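Local coordinates for twitching motility pilus retraction protein (Geobacter sulfurreducens PCA, PDB 5ZFQ) that probably hydrolyses ATP to power retraction of type IV pili, working as a six-subunit motor in twitching motility, at residues L144-R149 against I170-T175; G161-L166 against I188-P193; V182-P187 against K209-A214. One frame throughout, in Å; residues are numbered along the deposited sequence.

All three interactions lie on or beside the mixed sheet of the ATPase domain. Interactions 1 and 2 both use helix 162-176, in its last half and at its start, with centres about 14 Å apart. Interaction 3, its centre about 14 Å from that of interaction 2 and about 20 Å from that of interaction 1, is where strand 180-185, which follows the helix, meets helix 211-216. Along the chain, interactions 1 and 2 alternate segments, as do 2 and 3, while 1 closes before 3 opens. A probable hydrogen bond from N174 ND2 to P193 O (2.8 Å) joins interactions 1 and 2. They link the probable nucleotide-binding loop with the sheet and neighbouring subunits.

Interaction 1: L144-R149 against I170-T175; sequences LAEKPR and IDKINT
K172 leaves helix 162-176 with CG swung away from its own backbone N (chi1 178°) and runs straight toward A145 and E146, bending only at its last torsion (chi4 63°). E146 has CG beside its own backbone N and an extended chain beyond, and its end crosses that of the lysine at a slant. K172 CD lies 3.6 Å from A145 CB, an apolar touch, CE packs on E146 CG at 3.6 Å, and NZ makes a salt bridge of 3.6 Å to E146 OE2. E176, one turn further along the helix, is the stronger partner of K172 NZ, so the ammonium is shared between two carboxylates. Were the lysine an alanine, both glutamates would probably lose this cation and the methyl of A145 its aliphatic cover. Deeper in, I173 CG1 stands 3.8 Å from A145 O, the carbonyl of a residue inside the type I turn L144-K147. That turn links helix 139-144 to strand 150-155, and R177, just past helix 162-176, hydrogen-bonds K147 O. On the inner side of the helix, I173 packs against strands 180-185 and 249-254, so the turn flanks a helix laid on the sheet.

Interaction 2: G161-L166 against I188-P193; sequences GKSTTL and IEYLHP
Y190 turns one edge of its ring toward the first turn of helix 162-176, and S163 and T164 meet it in different ways. S163 OG lies near the ring plane, off the edge atom Y190 CE2 at 3.8 Å, and the backbone of the same serine comes up to the next edge atom, with S163 O 3.8 Å from Y190 CD2. T164 instead offers its methyl at a slant to the ring: T164 CG2 is 3.5 Å from Y190 CZ, near the hydroxyl end. The threonine's first torsion (chi1 56°) sets OG1 between the backbone N and the carbonyl carbon, from where it makes a weak hydrogen bond of 3.3 Å to G161 O, and the same torsion leaves the methyl pointing to the tyrosine. Beside the ring, E189 bends at its second torsion (chi2 -74°), and its CG rests 3.8 Å from S163 CB. This is aliphatic contact alone; the carboxylate has a long, weak ion pair with R123. P126 also touches Y190, while H192 O is hydrogen-bonded by R115 of a neighbouring subunit, so the loop 188-193 lies between the helix start and the subunit interface. G161 is the N-cap; at its phi of 84° a CB would jam against the preceding carbonyl O, which calls for glycine. Its own carbonyl also accepts the backbone N-H of T165. K162 NZ bonds back to G156 O. G156, G161, K162 and S163 fit a Walker A P-loop, the strand-loop-helix that holds nucleotide phosphates in secretion ATPases, and the loop carrying E189 and Y190 is probably part of the neighbouring Asp box of this family.

Interaction 3: V182-P187 against K209-A214; sequences VTIEDP and KSFKNA
I184 reaches from strand 180-185 toward the start of helix 211-216, its CB directed at F211 and A214. From CB the side chain forks. The CG2 branch, anti to the backbone N, lies 3.5 Å from F211 CD1 and also sits 3.8 Å from A214 CB. The other branch passes CG1 within 4.0 Å of A214 CB and ends in CD1, which touches the same methyl at 3.8 Å. I184 thus spans both apolar residues of the helix turn, and its chain and that of F211 slide past each other in opposite directions. The phenyl ring also meets the strand backbone. I184 O lies at its edge, near the ring plane, 3.5 Å from F211 CE1, while D186 CB comes at a slant to the far end, 3.8 Å from F211 CZ. The helix start is fixed by S210, the N-cap, whose OG accepts the N-H of N213 at 166°, a nearly straight bond. D186 precedes a cis peptide bond to P187, where the strand gives way to the loop; the D186 carboxylate has long, weak ion pairs with R232 and with R220 of another subunit. Strand 180-185 lies between parallel strands 198-203 and 225-230, to which its backbone is hydrogen-bonded. Helix 211-216 belongs to the link between those two flanking strands, so I184, F211 and A214 make up part of the helix-on-sheet packing of a beta-alpha-beta crossover that passes over the middle strand, as in the RecA-like fold of secretion ATPases.

Interaction 1: L144-R149 against I170-T175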
ATOM      1  N   LEU A 144       5.911 -40.030  18.262  1.00 44.44           N
ATOM      2  CA  LEU A 144       5.198 -38.955  17.574  1.00 42.37           C
ATOM      3  C   LEU A 144       5.077 -39.238  16.083  1.00 41.98           C
ATOM      4  O   LEU A 144       4.121 -38.804  15.441  1.00 41.75           O
ATOM      5  CB  LEU A 144       5.893 -37.614  17.795  1.00 41.43           C
ATOM      6  CG  LEU A 144       5.687 -36.962  19.163  1.00 41.40           C
ATOM      7  CD1 LEU A 144       6.506 -35.710  19.211  1.00 41.31           C
ATOM      8  CD2 LEU A 144       4.240 -36.640  19.374  1.00 41.11           C
ATOM      9  N   ALA A 145       6.039 -39.991  15.549  1.00 41.98           N
ATOM     10  CA  ALA A 145       6.083 -40.345  14.131  1.00 41.13           C
ATOM     11  C   ALA A 145       5.121 -41.475  13.815  1.00 40.30           C
ATOM     12  O   ALA A 145       4.969 -41.888  12.657  1.00 39.32           O
ATOM     13  CB  ALA A 145       7.502 -40.728  13.723  1.00 41.71           C
ATOM     14  N   GLU A 146       4.481 -41.987  14.857  1.00 40.72           N
ATOM     15  CA  GLU A 146       3.501 -43.034  14.677  1.00 40.95           C
ATOM     16  C   GLU A 146       2.103 -42.460  14.778  1.00 39.97           C
ATOM     17  O   GLU A 146       1.124 -43.202  14.726  1.00 40.02           O
ATOM     18  CB  GLU A 146       3.706 -44.154  15.696  1.00 42.93           C
ATOM     19  CG  GLU A 146       4.869 -45.057  15.361  1.00 44.95           C
ATOM     20  CD  GLU A 146       5.292 -45.936  16.533  1.00 47.64           C
ATOM     21  OE1 GLU A 146       4.592 -45.913  17.568  1.00 48.69           O
ATOM     22  OE2 GLU A 146       6.317 -46.656  16.417  1.00 48.67           O
ATOM     23  N   LYS A 147       2.009 -41.141  14.916  1.00 39.66           N
ATOM     24  CA  LYS A 147       0.708 -40.484  14.998  1.00 40.59           C
ATOM     25  C   LYS A 147      -0.013 -40.560  13.667  1.00 40.27           C
ATOM     26  O   LYS A 147       0.580 -40.289  12.620  1.00 39.79           O
ATOM     27  CB  LYS A 147       0.851 -39.020  15.408  1.00 41.43           C
ATOM     28  CG  LYS A 147       1.309 -38.797  16.816  1.00 43.35           C
ATOM     29  CD  LYS A 147       0.229 -39.161  17.810  1.00 45.24           C
ATOM     30  CE  LYS A 147       0.636 -38.743  19.228  1.00 46.78           C
ATOM     31  NZ  LYS A 147      -0.248 -39.414  20.236  1.00 48.37           N
ATOM     32  N   PRO A 148      -1.305 -40.917  13.701  1.00 40.95           N
ATOM     33  CA  PRO A 148      -2.093 -40.977  12.467  1.00 40.69           C
ATOM     34  C   PRO A 148      -2.569 -39.611  11.980  1.00 40.25           C
ATOM     35  O   PRO A 148      -2.543 -39.377  10.776  1.00 40.07           O
ATOM     36  CB  PRO A 148      -3.273 -41.872  12.848  1.00 41.55           C
ATOM     37  CG  PRO A 148      -3.387 -41.767  14.312  1.00 42.03           C
ATOM     38  CD  PRO A 148      -2.025 -41.474  14.858  1.00 41.76           C
ATOM     39  N   ARG A 149      -2.973 -38.725  12.886  1.00 39.93           N
ATOM     40  CA  ARG A 149      -3.550 -37.424  12.506  1.00 39.02           C
ATOM     41  C   ARG A 149      -2.918 -36.261  13.225  1.00 38.34           C
ATOM     42  O   ARG A 149      -2.105 -36.440  14.118  1.00 39.21           O
ATOM     43  CB  ARG A 149      -5.040 -37.386  12.819  1.00 38.96           C
ATOM     44  CG  ARG A 149      -5.861 -38.267  11.974  1.00 39.26           C
ATOM     45  CD  ARG A 149      -7.202 -38.502  12.638  1.00 40.13           C
ATOM     46  NE  ARG A 149      -7.124 -39.536  13.656  1.00 41.13           N
ATOM     47  CZ  ARG A 149      -6.927 -40.821  13.380  1.00 42.15           C
ATOM     48  NH1 ARG A 149      -6.753 -41.214  12.112  1.00 41.83           N
ATOM     49  NH2 ARG A 149      -6.891 -41.709  14.369  1.00 43.22           N
ATOM     50  N   ILE A 170       9.788 -38.684   8.376  1.00 33.45           N
ATOM     51  CA  ILE A 170       9.160 -39.027   7.114  1.00 33.55           C
ATOM     52  C   ILE A 170       9.630 -40.389   6.628  1.00 34.65           C
ATOM     53  O   ILE A 170       8.816 -41.184   6.123  1.00 35.84           O
ATOM     54  CB  ILE A 170       9.427 -37.943   6.051  1.00 33.50           C
ATOM     55  CG1 ILE A 170       8.580 -36.703   6.376  1.00 33.24           C
ATOM     56  CG2 ILE A 170       9.078 -38.445   4.664  1.00 33.33           C
ATOM     57  CD1 ILE A 170       9.124 -35.420   5.838  1.00 33.10           C
ATOM     58  N   ASP A 171      10.920 -40.672   6.805  1.00 34.55           N
ATOM     59  CA  ASP A 171      11.473 -41.965   6.439  1.00 35.02           C
ATOM     60  C   ASP A 171      10.739 -43.089   7.158  1.00 35.50           C
ATOM     61  O   ASP A 171      10.411 -44.117   6.556  1.00 36.26           O
ATOM     62  CB  ASP A 171      12.961 -42.032   6.769  1.00 36.16           C
ATOM     63  CG  ASP A 171      13.600 -43.337   6.324  1.00 38.01           C
ATOM     64  OD1 ASP A 171      13.355 -43.799   5.183  1.00 37.86           O
ATOM     65  OD2 ASP A 171      14.353 -43.914   7.131  1.00 39.90           O
ATOM     66  N   LYS A 172      10.490 -42.890   8.451  1.00 34.69           N
ATOM     67  CA  LYS A 172       9.805 -43.885   9.255  1.00 34.19           C
ATOM     68  C   LYS A 172       8.369 -44.078   8.759  1.00 32.97           C
ATOM     69  O   LYS A 172       7.870 -45.211   8.702  1.00 33.24           O
ATOM     70  CB  LYS A 172       9.812 -43.486  10.725  1.00 34.78           C
ATOM     71  CG  LYS A 172       9.061 -44.475  11.611  1.00 36.02           C
ATOM     72  CD  LYS A 172       8.917 -43.974  13.049  1.00 37.03           C
ATOM     73  CE  LYS A 172       8.230 -45.010  13.941  1.00 38.75           C
ATOM     74  NZ  LYS A 172       9.006 -46.296  14.098  1.00 40.67           N
ATOM     75  N   ILE A 173       7.719 -42.971   8.398  1.00 31.27           N
ATOM     76  CA  ILE A 173       6.361 -43.000   7.908  1.00 30.39           C
ATOM     77  C   ILE A 173       6.290 -43.741   6.586  1.00 35.23           C
ATOM     78  O   ILE A 173       5.445 -44.617   6.392  1.00 35.42           O
ATOM     79  CB  ILE A 173       5.816 -41.582   7.729  1.00 35.21           C
ATOM     80  CG1 ILE A 173       5.620 -40.923   9.091  1.00 29.58           C
ATOM     81  CG2 ILE A 173       4.506 -41.582   6.934  1.00 29.41           C
ATOM     82  CD1 ILE A 173       5.269 -39.457   9.005  1.00 28.99           C
ATOM     83  N   ASN A 174       7.185 -43.359   5.683  1.00 34.95           N
ATOM     84  CA  ASN A 174       7.336 -43.967   4.375  1.00 35.33           C
ATOM     85  C   ASN A 174       7.604 -45.473   4.439  1.00 37.57           C
ATOM     86  O   ASN A 174       7.245 -46.228   3.512  1.00 38.05           O
ATOM     87  CB  ASN A 174       8.480 -43.252   3.648  1.00 34.53           C
ATOM     88  CG  ASN A 174       8.676 -43.716   2.213  1.00 33.55           C
ATOM     89  OD1 ASN A 174       7.784 -44.276   1.587  1.00 33.33           O
ATOM     90  ND2 ASN A 174       9.871 -43.480   1.693  1.00 33.29           N
ATOM     91  N   THR A 175       8.255 -45.897   5.524  1.00 38.95           N
ATOM     92  CA  THR A 175       8.587 -47.299   5.748  1.00 41.32           C
ATOM     93  C   THR A 175       7.375 -48.081   6.273  1.00 42.95           C
ATOM     94  O   THR A 175       7.145 -49.237   5.894  1.00 43.56           O
ATOM     95  CB  THR A 175       9.770 -47.461   6.758  1.00 40.36           C
ATOM     96  OG1 THR A 175      10.957 -46.836   6.240  1.00 40.75           O
ATOM     97  CG2 THR A 175      10.071 -48.934   7.019  1.00 41.00           C
TER

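Interaction 2: G161-L166 against I188-P193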
ATOM      1  N   GLY A 161      19.019 -28.541  12.853  1.00 51.27           N
ATOM      2  CA  GLY A 161      18.659 -29.927  12.596  1.00 51.17           C
ATOM      3  C   GLY A 161      17.171 -30.221  12.456  1.00 49.93           C
ATOM      4  O   GLY A 161      16.737 -31.348  12.704  1.00 50.69           O
ATOM      5  N   LYS A 162      16.382 -29.234  12.047  1.00 48.13           N
ATOM      6  CA  LYS A 162      14.972 -29.498  11.787  1.00 46.49           C
ATOM      7  C   LYS A 162      14.830 -30.473  10.622  1.00 45.55           C
ATOM      8  O   LYS A 162      14.074 -31.446  10.690  1.00 45.48           O
ATOM      9  CB  LYS A 162      14.212 -28.200  11.504  1.00 46.24           C
ATOM     10  CG  LYS A 162      14.069 -27.324  12.740  1.00 47.09           C
ATOM     11  CD  LYS A 162      13.324 -26.041  12.452  1.00 46.94           C
ATOM     12  CE  LYS A 162      14.054 -25.194  11.432  1.00 47.03           C
ATOM     13  NZ  LYS A 162      13.394 -23.865  11.311  1.00 46.97           N
ATOM     14  N   SER A 163      15.588 -30.211   9.564  1.00 44.74           N
ATOM     15  CA  SER A 163      15.582 -31.051   8.373  1.00 43.25           C
ATOM     16  C   SER A 163      15.921 -32.534   8.637  1.00 41.49           C
ATOM     17  O   SER A 163      15.255 -33.412   8.097  1.00 40.48           O
ATOM     18  CB  SER A 163      16.547 -30.459   7.345  1.00 44.27           C
ATOM     19  OG  SER A 163      17.869 -30.399   7.875  1.00 45.59           O
ATOM     20  N   THR A 164      16.931 -32.821   9.465  1.00 40.92           N
ATOM     21  CA  THR A 164      17.280 -34.221   9.744  1.00 40.30           C
ATOM     22  C   THR A 164      16.257 -34.880  10.659  1.00 39.12           C
ATOM     23  O   THR A 164      16.071 -36.095  10.609  1.00 39.09           O
ATOM     24  CB  THR A 164      18.702 -34.406  10.395  1.00 45.10           C
ATOM     25  OG1 THR A 164      18.811 -33.644  11.603  1.00 45.99           O
ATOM     26  CG2 THR A 164      19.784 -33.982   9.454  1.00 45.30           C
ATOM     27  N   THR A 165      15.612 -34.086  11.508  1.00 38.39           N
ATOM     28  CA  THR A 165      14.573 -34.615  12.384  1.00 37.89           C
ATOM     29  C   THR A 165      13.336 -34.947  11.561  1.00 36.02           C
ATOM     30  O   THR A 165      12.776 -36.043  11.674  1.00 35.48           O
ATOM     31  CB  THR A 165      14.226 -33.629  13.509  1.00 38.62           C
ATOM     32  OG1 THR A 165      15.283 -33.631  14.477  1.00 40.01           O
ATOM     33  CG2 THR A 165      12.939 -34.029  14.192  1.00 31.63           C
ATOM     34  N   LEU A 166      12.939 -34.011  10.705  1.00 34.87           N
ATOM     35  CA  LEU A 166      11.839 -34.224   9.773  1.00 33.72           C
ATOM     36  C   LEU A 166      12.107 -35.350   8.777  1.00 33.48           C
ATOM     37  O   LEU A 166      11.228 -36.174   8.509  1.00 33.37           O
ATOM     38  CB  LEU A 166      11.553 -32.924   9.030  1.00 33.04           C
ATOM     39  CG  LEU A 166      10.864 -31.987  10.011  1.00 32.13           C
ATOM     40  CD1 LEU A 166      10.937 -30.545   9.546  1.00 31.87           C
ATOM     41  CD2 LEU A 166       9.428 -32.465  10.184  1.00 31.02           C
ATOM     42  N   ILE A 188      14.669 -28.670  -0.752  1.00 36.73           N
ATOM     43  CA  ILE A 188      14.651 -30.056  -0.335  1.00 36.56           C
ATOM     44  C   ILE A 188      16.035 -30.354   0.196  1.00 38.05           C
ATOM     45  O   ILE A 188      17.020 -30.126  -0.502  1.00 38.35           O
ATOM     46  CB  ILE A 188      14.296 -31.031  -1.478  1.00 35.32           C
ATOM     47  CG1 ILE A 188      12.826 -30.869  -1.866  1.00 34.57           C
ATOM     48  CG2 ILE A 188      14.617 -32.483  -1.065  1.00 34.49           C
ATOM     49  CD1 ILE A 188      12.430 -31.579  -3.133  1.00 29.50           C
ATOM     50  N   GLU A 189      16.100 -30.850   1.432  1.00 38.86           N
ATOM     51  CA  GLU A 189      17.363 -31.197   2.062  1.00 40.06           C
ATOM     52  C   GLU A 189      17.644 -32.706   1.911  1.00 40.80           C
ATOM     53  O   GLU A 189      18.740 -33.104   1.532  1.00 41.15           O
ATOM     54  CB  GLU A 189      17.357 -30.784   3.546  1.00 40.21           C
ATOM     55  CG  GLU A 189      17.324 -29.256   3.842  1.00 53.39           C
ATOM     56  CD  GLU A 189      18.648 -28.528   3.572  1.00 54.34           C
ATOM     57  OE1 GLU A 189      19.707 -29.197   3.521  1.00 55.51           O
ATOM     58  OE2 GLU A 189      18.633 -27.281   3.428  1.00 54.15           O
ATOM     59  N   TYR A 190      16.652 -33.545   2.187  1.00 41.46           N
ATOM     60  CA  TYR A 190      16.849 -34.988   2.089  1.00 42.79           C
ATOM     61  C   TYR A 190      15.831 -35.613   1.150  1.00 41.43           C
ATOM     62  O   TYR A 190      14.643 -35.299   1.224  1.00 41.01           O
ATOM     63  CB  TYR A 190      16.786 -35.627   3.492  1.00 45.24           C
ATOM     64  CG  TYR A 190      17.912 -35.125   4.392  1.00 47.72           C
ATOM     65  CD1 TYR A 190      19.179 -35.721   4.341  1.00 49.37           C
ATOM     66  CD2 TYR A 190      17.731 -34.035   5.258  1.00 48.03           C
ATOM     67  CE1 TYR A 190      20.222 -35.260   5.118  1.00 50.71           C
ATOM     68  CE2 TYR A 190      18.789 -33.571   6.053  1.00 49.32           C
ATOM     69  CZ  TYR A 190      20.024 -34.193   5.969  1.00 50.86           C
ATOM     70  OH  TYR A 190      21.093 -33.763   6.721  1.00 52.51           O
ATOM     71  N   LEU A 191      16.289 -36.480   0.249  1.00 41.05           N
ATOM     72  CA  LEU A 191      15.372 -37.093  -0.717  1.00 40.42           C
ATOM     73  C   LEU A 191      14.799 -38.423  -0.214  1.00 41.02           C
ATOM     74  O   LEU A 191      15.425 -39.127   0.581  1.00 42.58           O
ATOM     75  CB  LEU A 191      16.063 -37.296  -2.064  1.00 40.20           C
ATOM     76  CG  LEU A 191      16.445 -36.000  -2.786  1.00 39.82           C
ATOM     77  CD1 LEU A 191      17.504 -36.217  -3.855  1.00 40.12           C
ATOM     78  CD2 LEU A 191      15.215 -35.346  -3.372  1.00 39.32           C
ATOM     79  N   HIS A 192      13.595 -38.754  -0.663  1.00 39.73           N
ATOM     80  CA  HIS A 192      12.959 -39.990  -0.240  1.00 38.73           C
ATOM     81  C   HIS A 192      12.522 -40.837  -1.432  1.00 37.89           C
ATOM     82  O   HIS A 192      11.723 -40.397  -2.257  1.00 37.09           O
ATOM     83  CB  HIS A 192      11.756 -39.708   0.672  1.00 38.14           C
ATOM     84  CG  HIS A 192      12.112 -39.009   1.952  1.00 38.43           C
ATOM     85  ND1 HIS A 192      12.544 -39.684   3.076  1.00 39.17           N
ATOM     86  CD2 HIS A 192      12.060 -37.699   2.301  1.00 38.12           C
ATOM     87  CE1 HIS A 192      12.775 -38.818   4.049  1.00 39.11           C
ATOM     88  NE2 HIS A 192      12.485 -37.608   3.606  1.00 38.62           N
ATOM     89  N   PRO A 193      13.046 -42.064  -1.513  1.00 38.22           N
ATOM     90  CA  PRO A 193      12.583 -43.046  -2.499  1.00 38.61           C
ATOM     91  C   PRO A 193      11.205 -43.536  -2.085  1.00 37.70           C
ATOM     92  O   PRO A 193      10.854 -43.387  -0.912  1.00 37.08           O
ATOM     93  CB  PRO A 193      13.622 -44.159  -2.384  1.00 39.98           C
ATOM     94  CG  PRO A 193      13.989 -44.133  -0.919  1.00 32.82           C
ATOM     95  CD  PRO A 193      13.938 -42.672  -0.504  1.00 38.45           C
TER

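Interaction 3: V182-P187 against K209-A214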
ATOM      1  N   VAL A 182       3.234 -35.789   0.634  1.00 30.23           N
ATOM      2  CA  VAL A 182       3.626 -34.587  -0.123  1.00 29.83           C
ATOM      3  C   VAL A 182       4.413 -33.631   0.768  1.00 29.54           C
ATOM      4  O   VAL A 182       3.929 -33.222   1.829  1.00 29.60           O
ATOM      5  CB  VAL A 182       2.404 -33.826  -0.685  1.00 29.38           C
ATOM      6  CG1 VAL A 182       2.853 -32.559  -1.417  1.00 28.22           C
ATOM      7  CG2 VAL A 182       1.567 -34.743  -1.578  1.00 29.23           C
ATOM      8  N   THR A 183       5.614 -33.266   0.343  1.00 29.29           N
ATOM      9  CA  THR A 183       6.410 -32.269   1.064  1.00 29.14           C
ATOM     10  C   THR A 183       6.516 -30.995   0.239  1.00 29.19           C
ATOM     11  O   THR A 183       6.496 -31.035  -0.987  1.00 28.06           O
ATOM     12  CB  THR A 183       7.844 -32.782   1.366  1.00 30.66           C
ATOM     13  OG1 THR A 183       8.578 -32.847   0.139  1.00 30.90           O
ATOM     14  CG2 THR A 183       7.813 -34.182   1.996  1.00 30.32           C
ATOM     15  N   ILE A 184       6.654 -29.866   0.912  1.00 29.26           N
ATOM     16  CA  ILE A 184       6.874 -28.597   0.235  1.00 28.23           C
ATOM     17  C   ILE A 184       8.063 -27.959   0.950  1.00 36.28           C
ATOM     18  O   ILE A 184       7.975 -27.577   2.120  1.00 36.16           O
ATOM     19  CB  ILE A 184       5.583 -27.715   0.264  1.00 28.38           C
ATOM     20  CG1 ILE A 184       4.438 -28.410  -0.484  1.00 28.39           C
ATOM     21  CG2 ILE A 184       5.818 -26.343  -0.335  1.00 28.85           C
ATOM     22  CD1 ILE A 184       3.034 -27.923  -0.043  1.00 28.56           C
ATOM     23  N   GLU A 185       9.193 -27.896   0.260  1.00 36.35           N
ATOM     24  CA  GLU A 185      10.478 -27.642   0.914  1.00 35.98           C
ATOM     25  C   GLU A 185      11.238 -26.466   0.302  1.00 35.60           C
ATOM     26  O   GLU A 185      11.087 -26.156  -0.881  1.00 35.48           O
ATOM     27  CB  GLU A 185      11.353 -28.904   0.868  1.00 36.64           C
ATOM     28  CG  GLU A 185      10.753 -30.113   1.600  1.00 37.09           C
ATOM     29  CD  GLU A 185      11.656 -31.352   1.617  1.00 38.01           C
ATOM     30  OE1 GLU A 185      12.795 -31.276   2.160  1.00 39.01           O
ATOM     31  OE2 GLU A 185      11.212 -32.413   1.107  1.00 37.59           O
ATOM     32  N   ASP A 186      12.068 -25.817   1.109  1.00 35.71           N
ATOM     33  CA  ASP A 186      12.806 -24.653   0.644  1.00 36.62           C
ATOM     34  C   ASP A 186      14.196 -24.549   1.267  1.00 36.90           C
ATOM     35  O   ASP A 186      14.416 -23.722   2.163  1.00 36.77           O
ATOM     36  CB  ASP A 186      12.008 -23.377   0.940  1.00 37.68           C
ATOM     37  CG  ASP A 186      12.617 -22.134   0.287  1.00 39.59           C
ATOM     38  OD1 ASP A 186      13.184 -22.239  -0.841  1.00 39.81           O
ATOM     39  OD2 ASP A 186      12.528 -21.050   0.919  1.00 40.58           O
ATOM     40  N   PRO A 187      15.153 -25.360   0.763  1.00 37.63           N
ATOM     41  CA  PRO A 187      14.944 -26.278  -0.358  1.00 37.31           C
ATOM     42  C   PRO A 187      14.668 -27.695   0.148  1.00 37.06           C
ATOM     43  O   PRO A 187      14.441 -27.882   1.348  1.00 36.93           O
ATOM     44  CB  PRO A 187      16.279 -26.208  -1.094  1.00 37.70           C
ATOM     45  CG  PRO A 187      17.284 -25.916  -0.004  1.00 37.98           C
ATOM     46  CD  PRO A 187      16.551 -25.439   1.227  1.00 37.83           C
ATOM     47  N   LYS A 209       6.450 -22.287  -7.400  1.00 40.43           N
ATOM     48  CA  LYS A 209       6.976 -20.920  -7.284  1.00 41.46           C
ATOM     49  C   LYS A 209       6.981 -20.392  -5.861  1.00 40.52           C
ATOM     50  O   LYS A 209       7.694 -19.434  -5.560  1.00 40.68           O
ATOM     51  CB  LYS A 209       6.184 -19.952  -8.166  1.00 43.36           C
ATOM     52  CG  LYS A 209       6.476 -20.094  -9.662  1.00 45.13           C
ATOM     53  CD  LYS A 209       5.596 -19.143 -10.468  1.00 47.95           C
ATOM     54  CE  LYS A 209       5.790 -19.328 -11.961  1.00 50.81           C
ATOM     55  NZ  LYS A 209       4.762 -18.553 -12.712  1.00 53.30           N
ATOM     56  N   SER A 210       6.198 -21.019  -4.992  1.00 39.75           N
ATOM     57  CA  SER A 210       6.021 -20.508  -3.643  1.00 40.46           C
ATOM     58  C   SER A 210       5.270 -21.492  -2.779  1.00 40.48           C
ATOM     59  O   SER A 210       4.566 -22.378  -3.290  1.00 40.46           O
ATOM     60  CB  SER A 210       5.261 -19.174  -3.666  1.00 41.37           C
ATOM     61  OG  SER A 210       3.944 -19.321  -4.176  1.00 41.71           O
ATOM     62  N   PHE A 211       5.403 -21.325  -1.469  1.00 46.07           N
ATOM     63  CA  PHE A 211       4.546 -22.040  -0.543  1.00 46.74           C
ATOM     64  C   PHE A 211       3.073 -21.753  -0.826  1.00 47.77           C
ATOM     65  O   PHE A 211       2.227 -22.636  -0.698  1.00 46.77           O
ATOM     66  CB  PHE A 211       4.870 -21.665   0.895  1.00 46.93           C
ATOM     67  CG  PHE A 211       6.125 -22.273   1.401  1.00 47.13           C
ATOM     68  CD1 PHE A 211       6.135 -23.609   1.830  1.00 46.04           C
ATOM     69  CD2 PHE A 211       7.300 -21.520   1.469  1.00 47.94           C
ATOM     70  CE1 PHE A 211       7.298 -24.190   2.307  1.00 34.27           C
ATOM     71  CE2 PHE A 211       8.476 -22.093   1.952  1.00 36.27           C
ATOM     72  CZ  PHE A 211       8.481 -23.424   2.370  1.00 35.31           C
ATOM     73  N   LYS A 212       2.780 -20.514  -1.208  1.00 50.51           N
ATOM     74  CA  LYS A 212       1.406 -20.087  -1.460  1.00 49.96           C
ATOM     75  C   LYS A 212       0.808 -20.861  -2.637  1.00 48.91           C
ATOM     76  O   LYS A 212      -0.320 -21.366  -2.542  1.00 49.07           O
ATOM     77  CB  LYS A 212       1.355 -18.577  -1.717  1.00 51.57           C
ATOM     78  CG  LYS A 212      -0.009 -18.022  -2.118  1.00 52.79           C
ATOM     79  CD  LYS A 212       0.121 -16.937  -3.212  1.00 55.36           C
ATOM     80  CE  LYS A 212      -1.021 -16.991  -4.242  1.00 56.78           C
ATOM     81  NZ  LYS A 212      -0.912 -18.191  -5.144  1.00 57.01           N
ATOM     82  N   ASN A 213       1.561 -20.958  -3.735  1.00 47.59           N
ATOM     83  CA  ASN A 213       1.128 -21.745  -4.888  1.00 46.36           C
ATOM     84  C   ASN A 213       0.944 -23.221  -4.524  1.00 44.31           C
ATOM     85  O   ASN A 213      -0.088 -23.821  -4.811  1.00 43.90           O
ATOM     86  CB  ASN A 213       2.133 -21.616  -6.048  1.00 47.90           C
ATOM     87  CG  ASN A 213       1.870 -20.409  -6.948  1.00 50.16           C
ATOM     88  OD1 ASN A 213       1.099 -19.506  -6.599  1.00 51.16           O
ATOM     89  ND2 ASN A 213       2.543 -20.378  -8.110  1.00 51.02           N
ATOM     90  N   ALA A 214       1.951 -23.803  -3.885  1.00 43.17           N
ATOM     91  CA  ALA A 214       1.933 -25.229  -3.623  1.00 42.13           C
ATOM     92  C   ALA A 214       0.826 -25.620  -2.634  1.00 41.94           C
ATOM     93  O   ALA A 214       0.310 -26.743  -2.668  1.00 42.11           O
ATOM     94  CB  ALA A 214       3.285 -25.678  -3.116  1.00 41.65           C
TER